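Local coordinates for protein endo-xylogalacturonan hydrolase A (PDB 4C2L) that hydrolyses xylogalacturonan, the xylose-substituted galacturonan of the hairy regions of pectin, as a secreted fungal glycoside hydrolase of family 28, at residues A[340-345]-A[368-373]; A[353-358]-A[378-383]. All coordinates share one frame; numbering follows the deposited sequence.

Interaction 1 of 2, residues A[340-345]-A[368-373]; sequences VANLDC and EVLCAN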
# COMPACT_ATOMS: atom_id res chain seq x y z
N VAL A 340 -8.73 -18.70 -12.49
CA VAL A 340 -8.23 -18.30 -11.16
C VAL A 340 -6.99 -17.40 -11.24
O VAL A 340 -6.56 -16.82 -10.23
CB VAL A 340 -7.92 -19.53 -10.28
CG1 VAL A 340 -9.17 -20.39 -10.10
CG2 VAL A 340 -6.78 -20.36 -10.88
N ALA A 341 -6.41 -17.30 -12.44
CA ALA A 341 -5.23 -16.44 -12.65
C ALA A 341 -5.16 -16.00 -14.10
O ALA A 341 -5.51 -16.76 -15.00
CB ALA A 341 -3.96 -17.17 -12.25
N ASN A 342 -4.68 -14.77 -14.33
CA ASN A 342 -4.56 -14.22 -15.67
C ASN A 342 -3.14 -13.69 -15.82
O ASN A 342 -2.82 -12.61 -15.31
CB ASN A 342 -5.59 -13.09 -15.88
CG ASN A 342 -5.79 -12.73 -17.35
OD1 ASN A 342 -4.91 -12.93 -18.19
ND2 ASN A 342 -6.97 -12.21 -17.67
N LEU A 343 -2.29 -14.46 -16.48
CA LEU A 343 -0.87 -14.13 -16.56
C LEU A 343 -0.59 -13.62 -17.96
O LEU A 343 -0.18 -14.38 -18.85
CB LEU A 343 -0.01 -15.36 -16.24
CG LEU A 343 -0.36 -16.19 -14.99
CD1 LEU A 343 0.59 -17.37 -14.80
CD2 LEU A 343 -0.38 -15.32 -13.74
N ASP A 344 -0.84 -12.33 -18.15
CA ASP A 344 -0.66 -11.71 -19.45
C ASP A 344 0.72 -11.05 -19.56
O ASP A 344 0.83 -9.82 -19.52
CB ASP A 344 -1.78 -10.71 -19.75
CG ASP A 344 -1.87 -10.37 -21.24
OD1 ASP A 344 -1.73 -11.30 -22.06
OD2 ASP A 344 -2.08 -9.19 -21.59
N CYS A 345 1.77 -11.86 -19.70
CA CYS A 345 3.12 -11.29 -19.88
C CYS A 345 3.24 -10.59 -21.24
O CYS A 345 2.55 -10.95 -22.18
CB CYS A 345 4.20 -12.36 -19.71
SG CYS A 345 4.66 -12.56 -17.97
N GLU A 368 -8.64 -22.83 -14.02
CA GLU A 368 -8.01 -22.44 -15.26
C GLU A 368 -7.06 -21.26 -15.04
O GLU A 368 -7.36 -20.33 -14.30
CB GLU A 368 -9.12 -22.08 -16.24
CG GLU A 368 -8.71 -21.83 -17.67
CD GLU A 368 -9.92 -21.68 -18.57
OE1 GLU A 368 -10.85 -22.51 -18.46
OE2 GLU A 368 -9.95 -20.72 -19.36
N VAL A 369 -5.89 -21.32 -15.68
CA VAL A 369 -4.93 -20.22 -15.65
C VAL A 369 -4.75 -19.73 -17.09
O VAL A 369 -4.28 -20.49 -17.96
CB VAL A 369 -3.58 -20.67 -15.04
CG1 VAL A 369 -2.54 -19.55 -15.11
CG2 VAL A 369 -3.77 -21.14 -13.60
N LEU A 370 -5.14 -18.49 -17.35
CA LEU A 370 -4.94 -17.89 -18.66
C LEU A 370 -3.51 -17.40 -18.75
O LEU A 370 -3.00 -16.80 -17.80
CB LEU A 370 -5.90 -16.73 -18.89
CG LEU A 370 -7.40 -17.07 -18.88
CD1 LEU A 370 -8.15 -15.82 -19.28
CD2 LEU A 370 -7.71 -18.23 -19.83
N CYS A 371 -2.86 -17.66 -19.89
CA CYS A 371 -1.45 -17.28 -20.06
C CYS A 371 -1.17 -16.69 -21.43
O CYS A 371 -1.76 -17.11 -22.43
CB CYS A 371 -0.53 -18.49 -19.91
SG CYS A 371 -0.60 -19.38 -18.35
N ALA A 372 -0.27 -15.71 -21.46
CA ALA A 372 0.35 -15.26 -22.69
C ALA A 372 1.82 -15.02 -22.38
O ALA A 372 2.15 -14.41 -21.36
CB ALA A 372 -0.30 -13.98 -23.20
N ASN A 373 2.71 -15.55 -23.23
CA ASN A 373 4.15 -15.30 -23.13
C ASN A 373 4.78 -15.80 -21.83
O ASN A 373 5.76 -15.23 -21.34
CB ASN A 373 4.46 -13.81 -23.35
CG ASN A 373 3.94 -13.31 -24.67
OD1 ASN A 373 4.41 -13.75 -25.73
ND2 ASN A 373 2.96 -12.40 -24.63
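Leu343 carries CG anti to its carbonyl carbon (chi1 -48°) and Val369 holds CG1 anti to its backbone N (chi1 175°); together these bring Leu343 CD1 slantwise across to Val369 CG1 at 3.8 Å. The same Val369 methyl also meets Ala341 CB, while CG2 of Val369 faces Val340 CG2 at 4.1 Å, those two side chains crossing at about a right angle. This apolar face looks into the beta-helix, where Phe298 and Ile355 also touch Leu343. Asn342, Asp344, Leu370 and Ala372 occupy the other face; there the Asn342 amide is held at both ends, ND2 by Tyr296 and OD1 by the Ser387 backbone, and lies across Leu370.

Between the two faces runs a parallel ladder in exact register, 4.7 Å between strand axes. Leu343 pairs through both backbone groups: its N gives a nearly straight bond to Leu370 O (2.8 Å, 172°), and its O receives Ala372 N. Past the last bridge Cys345 N bonds weakly to Ala372 O, and Asn373 ND2 reaches Cys345 O at 2.9 Å, from above the carbonyl plane. Backbone bonding fixes the register of the two strands, the Asn373 amide adds a bond beyond them, and methyl contacts line the inner face.

Interaction 2 of 2, residues A[353-358]-A[378-383]; sequences ISISGF and LGVTCT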
# COMPACT_ATOMS: atom_id res chain seq x y z
N ILE A 353 8.61 -16.26 -14.27
CA ILE A 353 7.78 -16.63 -13.12
C ILE A 353 7.70 -18.14 -12.95
O ILE A 353 7.57 -18.88 -13.93
CB ILE A 353 6.39 -15.95 -13.15
CG1 ILE A 353 5.51 -16.39 -11.96
CG2 ILE A 353 5.69 -16.13 -14.49
CD1 ILE A 353 4.24 -15.57 -11.80
N SER A 354 7.84 -18.59 -11.71
CA SER A 354 7.72 -20.01 -11.35
C SER A 354 6.63 -20.17 -10.29
O SER A 354 6.68 -19.48 -9.27
CB SER A 354 9.06 -20.51 -10.81
OG SER A 354 9.00 -21.88 -10.46
N ILE A 355 5.69 -21.08 -10.53
CA ILE A 355 4.57 -21.28 -9.63
C ILE A 355 4.63 -22.69 -9.06
O ILE A 355 4.84 -23.66 -9.81
CB ILE A 355 3.23 -21.06 -10.35
CG1 ILE A 355 3.21 -19.65 -10.97
CG2 ILE A 355 2.06 -21.25 -9.39
CD1 ILE A 355 2.05 -19.40 -11.91
N SER A 356 4.48 -22.81 -7.75
CA SER A 356 4.43 -24.13 -7.10
C SER A 356 3.40 -24.12 -5.97
O SER A 356 3.08 -23.07 -5.42
CB SER A 356 5.79 -24.54 -6.56
OG SER A 356 6.23 -23.64 -5.56
N GLY A 357 2.89 -25.30 -5.62
CA GLY A 357 1.89 -25.40 -4.56
C GLY A 357 0.71 -24.47 -4.79
O GLY A 357 0.22 -23.82 -3.86
N PHE A 358 0.27 -24.39 -6.04
CA PHE A 358 -0.83 -23.51 -6.40
C PHE A 358 -2.11 -24.33 -6.35
O PHE A 358 -2.44 -25.04 -7.30
CB PHE A 358 -0.59 -22.96 -7.80
CG PHE A 358 -1.51 -21.83 -8.19
CD1 PHE A 358 -1.27 -20.54 -7.74
CD2 PHE A 358 -2.59 -22.06 -9.03
CE1 PHE A 358 -2.10 -19.50 -8.11
CE2 PHE A 358 -3.43 -21.03 -9.40
CZ PHE A 358 -3.18 -19.74 -8.95
N LEU A 378 6.77 -22.86 -16.18
CA LEU A 378 5.87 -22.07 -15.33
C LEU A 378 5.42 -22.81 -14.08
O LEU A 378 5.47 -22.26 -12.98
CB LEU A 378 4.65 -21.61 -16.13
CG LEU A 378 3.64 -20.75 -15.36
CD1 LEU A 378 4.26 -19.41 -14.99
CD2 LEU A 378 2.40 -20.57 -16.21
N GLY A 379 4.98 -24.06 -14.24
CA GLY A 379 4.61 -24.90 -13.10
C GLY A 379 3.14 -25.19 -12.94
O GLY A 379 2.76 -25.94 -12.04
N VAL A 380 2.30 -24.58 -13.78
CA VAL A 380 0.86 -24.88 -13.85
C VAL A 380 0.46 -24.96 -15.32
O VAL A 380 1.11 -24.37 -16.19
CB VAL A 380 -0.03 -23.83 -13.14
CG1 VAL A 380 0.28 -23.77 -11.65
CG2 VAL A 380 0.08 -22.46 -13.78
N THR A 381 -0.62 -25.69 -15.61
CA THR A 381 -1.13 -25.81 -16.97
C THR A 381 -1.75 -24.49 -17.43
O THR A 381 -2.53 -23.88 -16.69
CB THR A 381 -2.16 -26.96 -17.09
OG1 THR A 381 -1.58 -28.15 -16.57
CG2 THR A 381 -2.53 -27.20 -18.55
N CYS A 382 -1.40 -24.06 -18.64
CA CYS A 382 -1.89 -22.81 -19.21
C CYS A 382 -3.03 -23.01 -20.17
O CYS A 382 -3.14 -24.06 -20.81
CB CYS A 382 -0.77 -22.06 -19.94
SG CYS A 382 0.34 -21.16 -18.84
N THR A 383 -3.85 -21.97 -20.27
CA THR A 383 -4.89 -21.85 -21.27
C THR A 383 -4.69 -20.51 -21.95
O THR A 383 -4.42 -19.51 -21.30
CB THR A 383 -6.28 -21.90 -20.60
OG1 THR A 383 -6.41 -23.13 -19.88
CG2 THR A 383 -7.41 -21.79 -21.64
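Ile355 and Leu378 meet near the end of the right-handed parallel beta-helix characteristic of family 28, where the loop at 378-382 runs beside strand 350-358. Polar contact between the segments comes down to one hydrogen bond: Ile355 N gives to Leu378 O at 2.7 Å, almost in line with the C=O (178° at the oxygen). Two CA-H...O contacts flank it, Ser354 CA to the same Leu378 O and Gly379 CA to Ile355 O, the latter at 3.5 Å. Gly379, with positive phi and no side chain, lets its CA come this close to the carbonyl.

The apolar contacts are more numerous. With CG anti to the backbone N (chi1 -179°), Leu378 lies alongside both isoleucines, pointing the same way, and its CD1 touches both Ile353 CG2 at 3.6 Å and Ile355 CD1 at 3.8 Å, reached in roughly perpendicular directions. Leu343 lies against both Ile355 and Leu378, so Leu378 joins the loop to the interior of the coil. Farther along, Val380 crosses Ile355 obliquely and also rests on Val369 of strand 368-372. The CG1 methyl of Val380 spans the corner of the strand, 3.8 Å from Ile355 CG2 and 4.0 Å from Phe358 CB.

In the fold
Both interactions lie at the C-terminal end of the beta-helix, their centres about 10 Å apart. Interaction 1 is the more buried: two neighbouring strands of one parallel sheet, held by a repeating backbone ladder. Interaction 2 is partly buried and pairs a strand of the adjoining wall with an irregular loop, so hydrocarbon packing outweighs its single backbone bond. Their segments alternate along the chain, and the Cys371-Cys382 disulfide ties them covalently. Val369 O and Thr383 N are probably hydrogen-bonded, continuing the sheet of interaction 1 into strand 383-384. Beyond the corner at 357, Phe358 CE2 packs on Val340 CG2 at 3.7 Å, a further link between the two contacts.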